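Local coordinates for protein trans-2-enoyl-CoA reductase [NADH] (Treponema denticola ATCC 35405, PDB 4GGO) that reduces the carbon-carbon double bond of crotonyl-CoA with NADH to give butyryl-CoA in fatty acid synthesis, and accepts longer enoyl-CoAs in vitro, at residues A[60-65]-A[309-314]; A[30-35]-A[66-71]; A[209-214]-A[260-265]. All coordinates share one frame; numbering follows the deposited sequence.

Contact 1. Residues A[60-65]-A[309-314]; sequences NGYGLA and EGCIEQ
Tyr62 and Cys311 meet where the NAD(+)-binding residues Asn60 to Tyr62 run into helix 61-74 of the Rossmann fold and abut the start of helix 311-323. Tyr62 keeps CG beside its backbone N (chi1 -72°), which carries the ring to Cys311 and Gln314, both met obliquely: CE1 approaches Cys311 CA at 3.8 Å, and the thiol forms a sulfur-aromatic contact, with Cys311 SG 4.5 Å from the ring centroid and 30° off the ring normal. Cys311 SG also rests on the backbone of Gly61, 3.8 Å from Gly61 C. Tyr62 CE1 lies 3.9 Å from Gln314 CB; the Gln314 chain bends at chi2, and its amide plane stands 56° from the Tyr62 ring. Both polar ends are bound elsewhere, Tyr62 OH to Lys278 O and Gln314 OE1 to Lys278 N, while Gln314 NE2 bonds to Ile340 O and to Glu309 OE1. Cys311 touches Leu280 as well, so the contact is built partly from cofactor-binding residues and reaches a further one. On the next turn Ala65 points at the partner helix, its CB 3.7 Å from Cys311 O and 3.9 Å from Ile312 CD1.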
ATOM      1  N   ASN A  60       1.792  -0.085   6.958  1.00 27.27           N
ATOM      2  CA  ASN A  60       1.938  -1.307   6.172  1.00 28.96           C
ATOM      3  C   ASN A  60       1.961  -1.060   4.670  1.00 25.30           C
ATOM      4  O   ASN A  60       1.597   0.019   4.201  1.00 21.13           O
ATOM      5  CB  ASN A  60       0.822  -2.297   6.511  1.00 27.05           C
ATOM      6  CG  ASN A  60      -0.503  -1.915   5.883  1.00 40.71           C
ATOM      7  OD1 ASN A  60      -1.153  -0.958   6.306  1.00 52.36           O
ATOM      8  ND2 ASN A  60      -0.916  -2.670   4.872  1.00 45.12           N
ATOM      9  N   GLY A  61       2.392  -2.074   3.926  1.00 21.17           N
ATOM     10  CA  GLY A  61       2.370  -2.039   2.476  1.00 24.81           C
ATOM     11  C   GLY A  61       3.139  -0.889   1.856  1.00 19.36           C
ATOM     12  O   GLY A  61       4.252  -0.570   2.274  1.00 19.31           O
ATOM     13  N   TYR A  62       2.530  -0.264   0.855  1.00 17.61           N
ATOM     14  CA  TYR A  62       3.163   0.818   0.113  1.00 20.09           C
ATOM     15  C   TYR A  62       3.377   2.059   0.974  1.00 20.18           C
ATOM     16  O   TYR A  62       4.322   2.817   0.759  1.00 21.40           O
ATOM     17  CB  TYR A  62       2.334   1.160  -1.127  1.00 20.39           C
ATOM     18  CG  TYR A  62       2.410   0.108  -2.215  1.00 25.37           C
ATOM     19  CD1 TYR A  62       3.630  -0.440  -2.592  1.00 20.31           C
ATOM     20  CD2 TYR A  62       1.262  -0.342  -2.858  1.00 17.81           C
ATOM     21  CE1 TYR A  62       3.709  -1.401  -3.586  1.00 23.79           C
ATOM     22  CE2 TYR A  62       1.330  -1.304  -3.851  1.00 22.53           C
ATOM     23  CZ  TYR A  62       2.555  -1.831  -4.210  1.00 22.97           C
ATOM     24  OH  TYR A  62       2.629  -2.788  -5.196  1.00 20.80           O
ATOM     25  N   GLY A  63       2.495   2.261   1.949  1.00 17.73           N
ATOM     26  CA  GLY A  63       2.625   3.382   2.861  1.00 16.83           C
ATOM     27  C   GLY A  63       3.871   3.262   3.717  1.00 17.57           C
ATOM     28  O   GLY A  63       4.659   4.200   3.815  1.00 16.59           O
ATOM     29  N   LEU A  64       4.046   2.098   4.335  1.00 19.76           N
ATOM     30  CA  LEU A  64       5.223   1.823   5.152  1.00 20.62           C
ATOM     31  C   LEU A  64       6.512   1.944   4.341  1.00 19.40           C
ATOM     32  O   LEU A  64       7.497   2.522   4.803  1.00 16.16           O
ATOM     33  CB  LEU A  64       5.125   0.425   5.768  1.00 21.02           C
ATOM     34  CG  LEU A  64       6.339  -0.086   6.545  1.00 21.55           C
ATOM     35  CD1 LEU A  64       6.661   0.829   7.716  1.00 19.10           C
ATOM     36  CD2 LEU A  64       6.109  -1.515   7.018  1.00 16.32           C
ATOM     37  N   ALA A  65       6.499   1.399   3.130  1.00 17.37           N
ATOM     38  CA  ALA A  65       7.667   1.455   2.259  1.00 20.93           C
ATOM     39  C   ALA A  65       7.979   2.891   1.848  1.00 21.35           C
ATOM     40  O   ALA A  65       9.140   3.253   1.651  1.00 23.20           O
ATOM     41  CB  ALA A  65       7.458   0.578   1.031  1.00 20.83           C
ATOM     42  N   GLU A 309       9.004  -7.406  -7.996  1.00 18.19           N
ATOM     43  CA  GLU A 309       9.172  -6.403  -6.953  1.00 17.58           C
ATOM     44  C   GLU A 309       8.175  -6.615  -5.821  1.00 19.78           C
ATOM     45  O   GLU A 309       7.043  -7.042  -6.047  1.00 21.65           O
ATOM     46  CB  GLU A 309       8.983  -4.998  -7.525  1.00 18.91           C
ATOM     47  CG  GLU A 309      10.082  -4.533  -8.464  1.00 16.18           C
ATOM     48  CD  GLU A 309       9.790  -3.166  -9.046  1.00 19.63           C
ATOM     49  OE1 GLU A 309       8.739  -3.012  -9.702  1.00 19.32           O
ATOM     50  OE2 GLU A 309      10.603  -2.240  -8.839  1.00 18.31           O
ATOM     51  N   GLY A 310       8.611  -6.321  -4.602  1.00 17.94           N
ATOM     52  CA  GLY A 310       7.716  -6.226  -3.464  1.00 21.08           C
ATOM     53  C   GLY A 310       7.459  -4.755  -3.201  1.00 20.23           C
ATOM     54  O   GLY A 310       7.752  -3.913  -4.051  1.00 18.40           O
ATOM     55  N   CYS A 311       6.921  -4.438  -2.030  1.00 15.01           N
ATOM     56  CA  CYS A 311       6.599  -3.054  -1.692  1.00 16.57           C
ATOM     57  C   CYS A 311       7.825  -2.147  -1.678  1.00 17.43           C
ATOM     58  O   CYS A 311       7.821  -1.082  -2.295  1.00 16.62           O
ATOM     59  CB  CYS A 311       5.885  -2.983  -0.343  1.00 16.96           C
ATOM     60  SG  CYS A 311       4.288  -3.814  -0.338  1.00 23.81           S
ATOM     61  N   ILE A 312       8.874  -2.572  -0.980  1.00 16.77           N
ATOM     62  CA  ILE A 312      10.051  -1.725  -0.808  1.00 20.68           C
ATOM     63  C   ILE A 312      10.830  -1.555  -2.116  1.00 18.59           C
ATOM     64  O   ILE A 312      11.441  -0.512  -2.347  1.00 19.84           O
ATOM     65  CB  ILE A 312      10.970  -2.227   0.340  1.00 24.88           C
ATOM     66  CG1 ILE A 312      11.943  -1.126   0.775  1.00 19.89           C
ATOM     67  CG2 ILE A 312      11.702  -3.505  -0.054  1.00 18.59           C
ATOM     68  CD1 ILE A 312      11.264   0.093   1.363  1.00 18.46           C
ATOM     69  N   GLU A 313      10.792  -2.568  -2.979  1.00 14.26           N
ATOM     70  CA  GLU A 313      11.435  -2.463  -4.286  1.00 22.12           C
ATOM     71  C   GLU A 313      10.663  -1.483  -5.164  1.00 20.30           C
ATOM     72  O   GLU A 313      11.251  -0.637  -5.836  1.00 18.40           O
ATOM     73  CB  GLU A 313      11.525  -3.830  -4.973  1.00 19.54           C
ATOM     74  CG  GLU A 313      12.527  -4.791  -4.347  1.00 18.16           C
ATOM     75  CD  GLU A 313      11.979  -5.507  -3.123  1.00 28.61           C
ATOM     76  OE1 GLU A 313      10.756  -5.432  -2.881  1.00 23.99           O
ATOM     77  OE2 GLU A 313      12.776  -6.147  -2.407  1.00 31.44           O
ATOM     78  N   GLN A 314       9.339  -1.608  -5.139  1.00 19.27           N
ATOM     79  CA  GLN A 314       8.447  -0.724  -5.882  1.00 19.89           C
ATOM     80  C   GLN A 314       8.646   0.744  -5.522  1.00 18.84           C
ATOM     81  O   GLN A 314       8.819   1.589  -6.398  1.00 19.68           O
ATOM     82  CB  GLN A 314       6.991  -1.106  -5.608  1.00 18.73           C
ATOM     83  CG  GLN A 314       6.429  -2.155  -6.536  1.00 18.62           C
ATOM     84  CD  GLN A 314       5.716  -1.549  -7.725  1.00 20.55           C
ATOM     85  OE1 GLN A 314       4.634  -0.979  -7.584  1.00 18.31           O
ATOM     86  NE2 GLN A 314       6.318  -1.668  -8.903  1.00 16.68           N
TER

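Contact 2. Residues A[30-35]-A[66-71]; sequences DQIEYT and SRITAA
Ile68 packs against Gln31, Ile32 and Thr35 where helix 21-38 lies beside helix 61-74, the helix that follows the NAD(+)-binding loop of the Rossmann domain. The axes of the short segments approach to 9.5 Å and cross at -43°, with N-to-C directions pointing broadly the same way.

The apolar contacts centre on Ile68, which points at the other helix and sends its two branches to different partners. CG1 sits beside the backbone N (chi1 -69°) and carries CD1 toward Gln31, where Ile68 CD1 meets Gln31 CB at 3.7 Å; the two side chains cross at about a right angle. The other branch, CG2, lies against Ile32, with Ile68 CG2 4.0 Å from Ile32 CG1, and reaches Thr35 on the next turn. Thr35 packs on Thr69, its methyl CG2 3.8 Å from Thr69 CA.

Polar groups take part without bonding across the interface. Thr35 OG1 stands 3.5 Å from Ile68 CG2, yet its hydrogen bond runs back along its own helix to Gln31 O, at 2.7 Å. The donor is tilted 33° from the carbonyl plane, and Thr35 N reaches the same oxygen from the opposite face. Thr69 OG1 likewise bonds within its helix, to Ala65 O.

Beyond the segments, Phe103 and Ala106 of helix 95-110 touch Ile68 and Ile32 respectively, while Ile312 of helix 311-323 packs on Thr35.

No hydrogen bond joins the segments, so van der Waals contact carries their association. Both threonine hydroxyls bond to carbonyls one turn earlier, and their polarity is met inside each helix, so the hydroxyl of Thr35 can lie against Ile68 in a mainly apolar interface without needing a partner across it.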
ATOM      1  N   ASP A  30      14.403  -5.278   7.609  1.00 24.91           N
ATOM      2  CA  ASP A  30      14.829  -5.784   6.308  1.00 29.94           C
ATOM      3  C   ASP A  30      14.566  -4.765   5.204  1.00 27.40           C
ATOM      4  O   ASP A  30      15.357  -4.636   4.270  1.00 22.35           O
ATOM      5  CB  ASP A  30      14.134  -7.108   5.976  1.00 37.48           C
ATOM      6  CG  ASP A  30      14.659  -8.267   6.801  1.00 41.93           C
ATOM      7  OD1 ASP A  30      15.691  -8.095   7.485  1.00 44.48           O
ATOM      8  OD2 ASP A  30      14.045  -9.354   6.758  1.00 43.62           O
ATOM      9  N   GLN A  31      13.455  -4.046   5.315  1.00 21.30           N
ATOM     10  CA  GLN A  31      13.121  -3.018   4.336  1.00 23.44           C
ATOM     11  C   GLN A  31      14.081  -1.839   4.452  1.00 24.77           C
ATOM     12  O   GLN A  31      14.475  -1.248   3.446  1.00 25.24           O
ATOM     13  CB  GLN A  31      11.678  -2.545   4.507  1.00 22.36           C
ATOM     14  CG  GLN A  31      10.634  -3.600   4.170  1.00 26.55           C
ATOM     15  CD  GLN A  31       9.217  -3.076   4.295  1.00 35.41           C
ATOM     16  OE1 GLN A  31       8.859  -2.068   3.684  1.00 27.89           O
ATOM     17  NE2 GLN A  31       8.402  -3.755   5.096  1.00 25.55           N
ATOM     18  N   ILE A  32      14.452  -1.506   5.684  1.00 25.04           N
ATOM     19  CA  ILE A  32      15.413  -0.440   5.934  1.00 24.10           C
ATOM     20  C   ILE A  32      16.774  -0.803   5.351  1.00 23.22           C
ATOM     21  O   ILE A  32      17.421   0.021   4.705  1.00 28.75           O
ATOM     22  CB  ILE A  32      15.561  -0.150   7.442  1.00 24.26           C
ATOM     23  CG1 ILE A  32      14.237   0.353   8.017  1.00 21.73           C
ATOM     24  CG2 ILE A  32      16.660   0.873   7.690  1.00 24.09           C
ATOM     25  CD1 ILE A  32      14.244   0.504   9.520  1.00 26.56           C
ATOM     26  N   GLU A  33      17.198  -2.045   5.573  1.00 23.05           N
ATOM     27  CA  GLU A  33      18.483  -2.511   5.061  1.00 26.41           C
ATOM     28  C   GLU A  33      18.525  -2.474   3.537  1.00 27.87           C
ATOM     29  O   GLU A  33      19.540  -2.100   2.948  1.00 27.35           O
ATOM     30  CB  GLU A  33      18.801  -3.920   5.567  1.00 31.06           C
ATOM     31  CG  GLU A  33      20.135  -4.463   5.066  1.00 33.55           C
ATOM     32  CD  GLU A  33      20.444  -5.853   5.588  1.00 52.34           C
ATOM     33  OE1 GLU A  33      19.699  -6.344   6.462  1.00 61.14           O
ATOM     34  OE2 GLU A  33      21.434  -6.457   5.122  1.00 57.70           O
ATOM     35  N   TYR A  34      17.422  -2.857   2.899  1.00 22.38           N
ATOM     36  CA  TYR A  34      17.346  -2.807   1.444  1.00 24.46           C
ATOM     37  C   TYR A  34      17.433  -1.370   0.952  1.00 24.58           C
ATOM     38  O   TYR A  34      18.152  -1.075  -0.003  1.00 23.03           O
ATOM     39  CB  TYR A  34      16.055  -3.449   0.924  1.00 17.25           C
ATOM     40  CG  TYR A  34      15.916  -3.341  -0.580  1.00 20.65           C
ATOM     41  CD1 TYR A  34      16.501  -4.282  -1.418  1.00 20.79           C
ATOM     42  CD2 TYR A  34      15.213  -2.292  -1.163  1.00 17.50           C
ATOM     43  CE1 TYR A  34      16.385  -4.185  -2.792  1.00 21.10           C
ATOM     44  CE2 TYR A  34      15.095  -2.186  -2.537  1.00 15.27           C
ATOM     45  CZ  TYR A  34      15.681  -3.136  -3.345  1.00 19.17           C
ATOM     46  OH  TYR A  34      15.565  -3.038  -4.713  1.00 21.80           O
ATOM     47  N   THR A  35      16.687  -0.486   1.607  1.00 17.40           N
ATOM     48  CA  THR A  35      16.627   0.918   1.219  1.00 20.53           C
ATOM     49  C   THR A  35      18.000   1.589   1.272  1.00 24.97           C
ATOM     50  O   THR A  35      18.349   2.380   0.396  1.00 24.38           O
ATOM     51  CB  THR A  35      15.637   1.703   2.105  1.00 20.54           C
ATOM     52  OG1 THR A  35      14.343   1.090   2.034  1.00 20.22           O
ATOM     53  CG2 THR A  35      15.531   3.149   1.644  1.00 24.10           C
ATOM     54  N   SER A  66       6.935   3.706   1.729  1.00 17.32           N
ATOM     55  CA  SER A  66       7.088   5.109   1.364  1.00 20.29           C
ATOM     56  C   SER A  66       7.754   5.905   2.480  1.00 24.33           C
ATOM     57  O   SER A  66       8.577   6.784   2.223  1.00 19.01           O
ATOM     58  CB  SER A  66       5.731   5.725   1.019  1.00 21.18           C
ATOM     59  OG  SER A  66       5.100   5.008  -0.029  1.00 21.19           O
ATOM     60  N   ARG A  67       7.392   5.595   3.721  1.00 22.31           N
ATOM     61  CA  ARG A  67       7.973   6.279   4.867  1.00 19.99           C
ATOM     62  C   ARG A  67       9.421   5.843   5.054  1.00 21.91           C
ATOM     63  O   ARG A  67      10.301   6.668   5.299  1.00 24.59           O
ATOM     64  CB  ARG A  67       7.161   6.002   6.135  1.00 21.91           C
ATOM     65  CG  ARG A  67       7.350   7.052   7.219  1.00 24.79           C
ATOM     66  CD  ARG A  67       6.618   6.686   8.502  1.00 23.79           C
ATOM     67  NE  ARG A  67       6.793   7.713   9.525  1.00 33.39           N
ATOM     68  CZ  ARG A  67       6.339   7.618  10.772  1.00 25.06           C
ATOM     69  NH1 ARG A  67       5.680   6.536  11.162  1.00 24.48           N
ATOM     70  NH2 ARG A  67       6.549   8.608  11.629  1.00 26.96           N
ATOM     71  N   ILE A  68       9.661   4.542   4.923  1.00 20.00           N
ATOM     72  CA  ILE A  68      11.004   3.983   5.052  1.00 20.47           C
ATOM     73  C   ILE A  68      11.954   4.522   3.980  1.00 25.16           C
ATOM     74  O   ILE A  68      13.098   4.872   4.274  1.00 20.53           O
ATOM     75  CB  ILE A  68      10.972   2.440   5.004  1.00 20.90           C
ATOM     76  CG1 ILE A  68      10.300   1.885   6.262  1.00 17.75           C
ATOM     77  CG2 ILE A  68      12.375   1.869   4.860  1.00 20.41           C
ATOM     78  CD1 ILE A  68      10.201   0.378   6.287  1.00 18.37           C
ATOM     79  N   THR A  69      11.476   4.593   2.740  1.00 22.12           N
ATOM     80  CA  THR A  69      12.289   5.111   1.644  1.00 22.46           C
ATOM     81  C   THR A  69      12.642   6.582   1.864  1.00 24.18           C
ATOM     82  O   THR A  69      13.783   6.995   1.659  1.00 24.46           O
ATOM     83  CB  THR A  69      11.584   4.952   0.280  1.00 23.46           C
ATOM     84  OG1 THR A  69      11.297   3.567   0.044  1.00 18.66           O
ATOM     85  CG2 THR A  69      12.469   5.476  -0.846  1.00 23.68           C
ATOM     86  N   ALA A  70      11.658   7.367   2.290  1.00 18.37           N
ATOM     87  CA  ALA A  70      11.873   8.787   2.546  1.00 23.02           C
ATOM     88  C   ALA A  70      12.843   9.002   3.702  1.00 23.27           C
ATOM     89  O   ALA A  70      13.760   9.815   3.610  1.00 22.06           O
ATOM     90  CB  ALA A  70      10.551   9.487   2.826  1.00 16.12           C
ATOM     91  N   ALA A  71      12.638   8.260   4.784  1.00 22.49           N
ATOM     92  CA  ALA A  71      13.433   8.439   5.994  1.00 28.76           C
ATOM     93  C   ALA A  71      14.835   7.845   5.885  1.00 30.04           C
ATOM     94  O   ALA A  71      15.824   8.529   6.128  1.00 24.79           O
ATOM     95  CB  ALA A  71      12.702   7.862   7.203  1.00 27.40           C
TER

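Contact 3. Residues A[209-214]-A[260-265]; sequences DWERWI and AHRLNK
Two helices of the Rossmann-type catalytic region, 208-219 and 248-266, pack side by side with their segment axes 10.5 Å apart and inclined by only 21°. Leu263 enters between Trp210, Glu211 and Ile214. Its CD1 makes a CH-pi contact with Trp210, standing over the centre of the six-membered ring at 3.7 Å from the centroid and 14° off the normal. The far end of the indole meets Ala260 instead, with Trp210 CH2 3.5 Å from Ala260 CB. The other methyl, Leu263 CD2, lies 3.6 Å from the aliphatic Glu211 CG. Glu211, extended with CG anti to N, runs alongside Leu263 in the opposite sense to reach Arg262, whose bend at chi3 brings the guanidinium edge round to the carboxylate. Arg262 NH2 gives the stronger bond of this salt bridge, 2.6 Å to Glu211 OE1 on its syn side; the second, Arg262 NE to Glu211 OE2 at 2.8 Å, is weak. The planes stand 49° apart, so the two groups pair without being coplanar. Beneath the helices runs the parallel sheet: Trp210 NE1 bonds to Thr229 OG1 and Ile214 touches Thr229 on strand 227-233, while Ala260 and Leu263 rest on Val274 and Ala272 of strand 270-276.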
ATOM      1  N   ASP A 209     -11.164  12.224   0.727  1.00 26.97           N
ATOM      2  CA  ASP A 209     -10.345  12.463   1.911  1.00 33.25           C
ATOM      3  C   ASP A 209      -8.978  13.026   1.541  1.00 29.42           C
ATOM      4  O   ASP A 209      -8.430  13.869   2.251  1.00 33.64           O
ATOM      5  CB  ASP A 209     -10.171  11.180   2.721  1.00 30.74           C
ATOM      6  CG  ASP A 209      -9.390  11.404   4.000  1.00 35.00           C
ATOM      7  OD1 ASP A 209      -9.790  12.280   4.796  1.00 34.31           O
ATOM      8  OD2 ASP A 209      -8.370  10.712   4.204  1.00 31.71           O
ATOM      9  N   TRP A 210      -8.434  12.545   0.428  1.00 28.07           N
ATOM     10  CA  TRP A 210      -7.156  13.018  -0.085  1.00 29.34           C
ATOM     11  C   TRP A 210      -7.211  14.522  -0.319  1.00 28.21           C
ATOM     12  O   TRP A 210      -6.355  15.268   0.156  1.00 26.06           O
ATOM     13  CB  TRP A 210      -6.827  12.296  -1.392  1.00 26.35           C
ATOM     14  CG  TRP A 210      -5.532  12.697  -2.024  1.00 27.22           C
ATOM     15  CD1 TRP A 210      -4.454  13.267  -1.411  1.00 23.40           C
ATOM     16  CD2 TRP A 210      -5.179  12.557  -3.406  1.00 22.84           C
ATOM     17  NE1 TRP A 210      -3.453  13.490  -2.325  1.00 22.13           N
ATOM     18  CE2 TRP A 210      -3.873  13.064  -3.557  1.00 28.67           C
ATOM     19  CE3 TRP A 210      -5.843  12.054  -4.528  1.00 23.96           C
ATOM     20  CZ2 TRP A 210      -3.216  13.078  -4.785  1.00 24.43           C
ATOM     21  CZ3 TRP A 210      -5.189  12.070  -5.749  1.00 28.28           C
ATOM     22  CH2 TRP A 210      -3.889  12.579  -5.866  1.00 27.70           C
ATOM     23  N   GLU A 211      -8.233  14.957  -1.049  1.00 27.57           N
ATOM     24  CA  GLU A 211      -8.418  16.368  -1.355  1.00 34.68           C
ATOM     25  C   GLU A 211      -8.675  17.167  -0.080  1.00 34.17           C
ATOM     26  O   GLU A 211      -8.252  18.315   0.040  1.00 32.69           O
ATOM     27  CB  GLU A 211      -9.573  16.549  -2.342  1.00 38.33           C
ATOM     28  CG  GLU A 211      -9.679  17.946  -2.931  1.00 41.86           C
ATOM     29  CD  GLU A 211     -10.740  18.044  -4.009  1.00 47.30           C
ATOM     30  OE1 GLU A 211     -11.718  17.269  -3.955  1.00 48.14           O
ATOM     31  OE2 GLU A 211     -10.593  18.891  -4.916  1.00 48.97           O
ATOM     32  N   ARG A 212      -9.364  16.547   0.873  1.00 28.02           N
ATOM     33  CA  ARG A 212      -9.647  17.193   2.149  1.00 30.21           C
ATOM     34  C   ARG A 212      -8.355  17.417   2.928  1.00 34.31           C
ATOM     35  O   ARG A 212      -8.166  18.469   3.538  1.00 37.85           O
ATOM     36  CB  ARG A 212     -10.630  16.358   2.972  1.00 28.94           C
ATOM     37  CG  ARG A 212     -11.262  17.112   4.135  1.00 41.09           C
ATOM     38  CD  ARG A 212     -12.192  16.213   4.936  1.00 37.56           C
ATOM     39  NE  ARG A 212     -12.874  16.934   6.007  1.00 45.39           N
ATOM     40  CZ  ARG A 212     -14.123  17.383   5.932  1.00 50.05           C
ATOM     41  NH1 ARG A 212     -14.838  17.181   4.833  1.00 43.90           N
ATOM     42  NH2 ARG A 212     -14.662  18.027   6.959  1.00 43.56           N
ATOM     43  N   TRP A 213      -7.469  16.425   2.899  1.00 31.22           N
ATOM     44  CA  TRP A 213      -6.160  16.545   3.533  1.00 29.75           C
ATOM     45  C   TRP A 213      -5.367  17.699   2.930  1.00 35.99           C
ATOM     46  O   TRP A 213      -4.799  18.517   3.651  1.00 34.41           O
ATOM     47  CB  TRP A 213      -5.363  15.246   3.392  1.00 29.73           C
ATOM     48  CG  TRP A 213      -5.585  14.261   4.499  1.00 22.15           C
ATOM     49  CD1 TRP A 213      -6.428  13.188   4.487  1.00 28.43           C
ATOM     50  CD2 TRP A 213      -4.948  14.256   5.782  1.00 26.80           C
ATOM     51  NE1 TRP A 213      -6.358  12.516   5.685  1.00 25.42           N
ATOM     52  CE2 TRP A 213      -5.455  13.151   6.496  1.00 27.64           C
ATOM     53  CE3 TRP A 213      -4.000  15.078   6.397  1.00 29.24           C
ATOM     54  CZ2 TRP A 213      -5.046  12.850   7.794  1.00 28.02           C
ATOM     55  CZ3 TRP A 213      -3.593  14.775   7.684  1.00 22.01           C
ATOM     56  CH2 TRP A 213      -4.115  13.672   8.368  1.00 25.52           C
ATOM     57  N   ILE A 214      -5.340  17.760   1.601  1.00 30.92           N
ATOM     58  CA  ILE A 214      -4.576  18.782   0.893  1.00 31.73           C
ATOM     59  C   ILE A 214      -5.125  20.188   1.130  1.00 37.36           C
ATOM     60  O   ILE A 214      -4.371  21.108   1.443  1.00 36.57           O
ATOM     61  CB  ILE A 214      -4.525  18.502  -0.623  1.00 31.45           C
ATOM     62  CG1 ILE A 214      -3.888  17.136  -0.891  1.00 32.20           C
ATOM     63  CG2 ILE A 214      -3.760  19.599  -1.344  1.00 30.63           C
ATOM     64  CD1 ILE A 214      -2.493  16.990  -0.322  1.00 30.43           C
ATOM     65  N   ALA A 260      -6.982  14.097  -8.472  1.00 28.39           N
ATOM     66  CA  ALA A 260      -5.602  14.517  -8.707  1.00 35.26           C
ATOM     67  C   ALA A 260      -5.573  15.609  -9.760  1.00 33.97           C
ATOM     68  O   ALA A 260      -4.715  16.490  -9.750  1.00 35.36           O
ATOM     69  CB  ALA A 260      -4.760  13.336  -9.159  1.00 30.32           C
ATOM     70  N   HIS A 261      -6.532  15.529 -10.671  1.00 33.53           N
ATOM     71  CA  HIS A 261      -6.666  16.481 -11.755  1.00 37.65           C
ATOM     72  C   HIS A 261      -7.156  17.823 -11.224  1.00 40.11           C
ATOM     73  O   HIS A 261      -6.609  18.873 -11.561  1.00 35.16           O
ATOM     74  CB  HIS A 261      -7.646  15.924 -12.784  1.00 39.50           C
ATOM     75  CG  HIS A 261      -7.698  16.705 -14.059  1.00 52.73           C
ATOM     76  ND1 HIS A 261      -8.874  17.206 -14.573  1.00 62.43           N
ATOM     77  CD2 HIS A 261      -6.725  17.056 -14.928  1.00 57.54           C
ATOM     78  CE1 HIS A 261      -8.620  17.840 -15.703  1.00 65.51           C
ATOM     79  NE2 HIS A 261      -7.325  17.762 -15.945  1.00 63.71           N
ATOM     80  N   ARG A 262      -8.188  17.781 -10.386  1.00 34.84           N
ATOM     81  CA  ARG A 262      -8.750  18.992  -9.798  1.00 43.13           C
ATOM     82  C   ARG A 262      -7.765  19.647  -8.830  1.00 40.62           C
ATOM     83  O   ARG A 262      -7.701  20.873  -8.731  1.00 39.31           O
ATOM     84  CB  ARG A 262     -10.075  18.679  -9.095  1.00 41.46           C
ATOM     85  CG  ARG A 262     -10.741  19.885  -8.453  1.00 44.76           C
ATOM     86  CD  ARG A 262     -12.212  19.628  -8.141  1.00 49.47           C
ATOM     87  NE  ARG A 262     -12.407  18.675  -7.051  1.00 48.85           N
ATOM     88  CZ  ARG A 262     -12.719  17.394  -7.222  1.00 59.82           C
ATOM     89  NH1 ARG A 262     -12.871  16.901  -8.445  1.00 52.73           N
ATOM     90  NH2 ARG A 262     -12.881  16.603  -6.169  1.00 58.73           N
ATOM     91  N   LEU A 263      -6.996  18.821  -8.126  1.00 35.08           N
ATOM     92  CA  LEU A 263      -5.970  19.309  -7.209  1.00 34.98           C
ATOM     93  C   LEU A 263      -4.944  20.192  -7.921  1.00 36.89           C
ATOM     94  O   LEU A 263      -4.552  21.240  -7.409  1.00 41.04           O
ATOM     95  CB  LEU A 263      -5.260  18.137  -6.526  1.00 30.60           C
ATOM     96  CG  LEU A 263      -6.000  17.418  -5.397  1.00 36.49           C
ATOM     97  CD1 LEU A 263      -5.182  16.239  -4.890  1.00 28.48           C
ATOM     98  CD2 LEU A 263      -6.313  18.383  -4.262  1.00 34.43           C
ATOM     99  N   ASN A 264      -4.519  19.759  -9.104  1.00 36.83           N
ATOM    100  CA  ASN A 264      -3.538  20.497  -9.894  1.00 35.68           C
ATOM    101  C   ASN A 264      -4.093  21.815 -10.415  1.00 38.52           C
ATOM    102  O   ASN A 264      -3.367  22.798 -10.564  1.00 41.36           O
ATOM    103  CB  ASN A 264      -3.055  19.643 -11.067  1.00 36.47           C
ATOM    104  CG  ASN A 264      -2.178  18.492 -10.627  1.00 34.61           C
ATOM    105  OD1 ASN A 264      -1.200  18.685  -9.905  1.00 32.57           O
ATOM    106  ND2 ASN A 264      -2.532  17.283 -11.048  1.00 36.18           N
ATOM    107  N   LYS A 265      -5.391  21.821 -10.688  1.00 42.24           N
ATOM    108  CA  LYS A 265      -6.060  22.982 -11.259  1.00 49.55           C
ATOM    109  C   LYS A 265      -6.182  24.132 -10.263  1.00 49.87           C
ATOM    110  O   LYS A 265      -5.965  25.292 -10.613  1.00 54.77           O
ATOM    111  CB  LYS A 265      -7.445  22.578 -11.766  1.00 51.06           C
ATOM    112  CG  LYS A 265      -7.689  22.933 -13.217  1.00 59.86           C
ATOM    113  CD  LYS A 265      -8.802  22.096 -13.814  1.00 66.86           C
ATOM    114  CE  LYS A 265      -8.238  21.197 -14.879  1.00 69.10           C
ATOM    115  NZ  LYS A 265      -7.145  20.385 -14.277  1.00 68.20           N
TER

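How the contacts relate
Contacts 1 and 2, their centres 9 Å apart, both use helix 61-74, and Ile312 CD1 of contact 1 packs against Thr35 and Thr69 of contact 2. Contact 3 joins a different helix pair, its centre about 23 Å from that of contact 1 and 27 Å from that of contact 2. Contacts 2 and 3 are largely buried, whereas contact 1, at the NAD(+) site and nearest the middle of the chain, is only partly so. Neither contact 1 nor contact 2 has a hydrogen bond between its segments: one combines sulfur-ring and backbone contacts with Ala65-Ile312 packing, the other sets Ile68 against isoleucine, threonine and glutamine. Contact 3 alone adds a salt bridge, formed by partly exposed residues beside buried Trp210-Leu263 packing.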